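Local atomic coordinates of brain-specific angiogenesis inhibitor 1-associated protein 2-like protein 2 (Mus musculus, PDB entry 3OK8), a protein that binds phosphoinositides through its I-BAR domain and induces planar or gently curved membrane structures. Residues E48-Y53 / D82-L87. Residues are numbered along the deposited sequence; the frame is centred on the assembly and turned at random. Where two conformers were deposited one is given.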
# COMPACT_ATOMS: atom_id res chain seq x y z
N GLU A 48 8.44 -4.35 3.72
CA GLU A 48 9.88 -4.56 3.91
C GLU A 48 10.71 -3.50 3.16
O GLU A 48 11.53 -2.82 3.76
CB GLU A 48 10.28 -5.97 3.46
CG GLU A 48 10.61 -6.90 4.62
CD GLU A 48 12.02 -6.69 5.16
OE1 GLU A 48 12.94 -6.43 4.35
OE2 GLU A 48 12.21 -6.78 6.39
N ALA A 49 10.47 -3.38 1.86
CA ALA A 49 11.04 -2.35 1.03
C ALA A 49 10.86 -0.96 1.61
O ALA A 49 11.73 -0.12 1.44
CB ALA A 49 10.42 -2.39 -0.35
N ALA A 50 9.74 -0.71 2.28
CA ALA A 50 9.52 0.57 2.94
C ALA A 50 10.40 0.71 4.16
O ALA A 50 11.03 1.74 4.36
CB ALA A 50 8.05 0.74 3.34
N GLU A 51 10.45 -0.33 4.99
CA GLU A 51 11.24 -0.29 6.20
C GLU A 51 12.74 -0.10 5.91
O GLU A 51 13.44 0.59 6.66
CB GLU A 51 10.98 -1.55 7.03
CG GLU A 51 11.81 -1.66 8.30
CD GLU A 51 11.32 -0.75 9.42
OE1 GLU A 51 10.12 -0.39 9.44
OE2 GLU A 51 12.14 -0.41 10.30
N VAL A 52 13.23 -0.70 4.83
CA VAL A 52 14.64 -0.58 4.47
C VAL A 52 14.92 0.81 3.91
O VAL A 52 15.93 1.44 4.23
CB VAL A 52 15.12 -1.67 3.49
CG1 VAL A 52 15.06 -3.04 4.14
CG2 VAL A 52 14.28 -1.67 2.22
N TYR A 53 14.02 1.30 3.06
CA TYR A 53 14.12 2.67 2.59
C TYR A 53 14.15 3.72 3.71
O TYR A 53 15.03 4.59 3.75
CB TYR A 53 12.95 2.98 1.67
CG TYR A 53 13.02 4.34 1.03
CD1 TYR A 53 12.34 5.43 1.58
CD2 TYR A 53 13.75 4.53 -0.13
CE1 TYR A 53 12.40 6.68 0.97
CE2 TYR A 53 13.82 5.77 -0.74
CZ TYR A 53 13.15 6.84 -0.19
OH TYR A 53 13.24 8.05 -0.83
N ASP A 82 10.33 7.53 11.50
CA ASP A 82 9.47 7.17 12.62
C ASP A 82 7.99 7.12 12.21
O ASP A 82 7.28 6.19 12.57
CB ASP A 82 9.67 8.12 13.80
CG ASP A 82 11.03 7.95 14.45
OD1 ASP A 82 11.78 7.04 14.02
OD2 ASP A 82 11.34 8.72 15.39
N THR A 83 7.55 8.12 11.45
CA THR A 83 6.16 8.18 10.97
C THR A 83 5.82 7.00 10.07
O THR A 83 4.77 6.37 10.24
CB THR A 83 5.88 9.44 10.15
OG1 THR A 83 6.13 10.59 10.96
CG2 THR A 83 4.41 9.47 9.67
N GLN A 84 6.70 6.72 9.11
CA GLN A 84 6.47 5.61 8.22
C GLN A 84 6.40 4.33 9.05
O GLN A 84 5.53 3.49 8.84
CB GLN A 84 7.53 5.55 7.12
CG GLN A 84 7.44 4.29 6.24
CD GLN A 84 8.02 3.08 6.95
OE1 GLN A 84 7.70 1.93 6.62
NE2 GLN A 84 8.88 3.33 7.94
N ARG A 85 7.29 4.19 10.04
CA ARG A 85 7.22 3.01 10.90
C ARG A 85 5.84 2.87 11.53
O ARG A 85 5.29 1.78 11.59
CB ARG A 85 8.30 3.04 11.97
CG ARG A 85 8.43 1.75 12.74
CD ARG A 85 9.76 1.69 13.51
NE ARG A 85 9.95 2.81 14.43
CZ ARG A 85 10.88 3.75 14.29
NH1 ARG A 85 10.98 4.72 15.18
NH2 ARG A 85 11.72 3.72 13.26
N HIS A 86 5.25 3.98 11.97
CA HIS A 86 3.93 3.96 12.61
C HIS A 86 2.82 3.58 11.64
O HIS A 86 2.01 2.71 11.96
CB HIS A 86 3.60 5.30 13.25
CG HIS A 86 4.54 5.70 14.34
ND1 HIS A 86 4.81 4.88 15.42
CD2 HIS A 86 5.27 6.82 14.52
CE1 HIS A 86 5.67 5.49 16.22
NE2 HIS A 86 5.97 6.66 15.70
N LEU A 87 2.77 4.24 10.49
CA LEU A 87 1.77 3.98 9.46
C LEU A 87 1.78 2.52 9.06
O LEU A 87 0.77 1.96 8.66
CB LEU A 87 2.02 4.83 8.21
CG LEU A 87 1.48 6.27 8.16
CD1 LEU A 87 1.99 7.09 9.33
CD2 LEU A 87 1.84 6.94 6.84
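The Gln84 amide and the Glu51 carboxylate meet with their planes 59° apart, the two side chains crossing at about a right angle; Gln84 NE2 stays 4.2 Å from Glu51 OE1. The amide oxygen OE1 of Gln84 rests against the methyl of Ala50, 3.5 Å from CB. In one of its two conformers, the guanidinium of Arg85 carries Asp82 CA over one face, near the rim, and its NH1 forms a salt bridge with Asp82 OD1 (2.7 Å), met from above the carboxylate plane. Both Glu51 and Gln84 have CG anti to the backbone N (chi1 177° and 173°) and bend at chi2, which brings the Gln84 amide against Ala50 and the Glu51 carboxylate toward Gln84. Gln84 also touches Phe54, and its NE2 makes a weak hydrogen bond to Ser81 O. Shortening Gln84 to an alanine would probably leave the Ala50 methyl less covered from helix 71-147. The axes of segments 48-53 and 82-87 approach to 10.0 Å, nearly antiparallel, within the I-BAR three-helix bundle, while Ala50 also packs on Tyr39 of the second subunit. With OE1 on a methyl and NE2 too far from Glu51 for a hydrogen bond, the pairing is mainly van der Waals, perhaps aided by longer-range Glu51-Arg85 attraction.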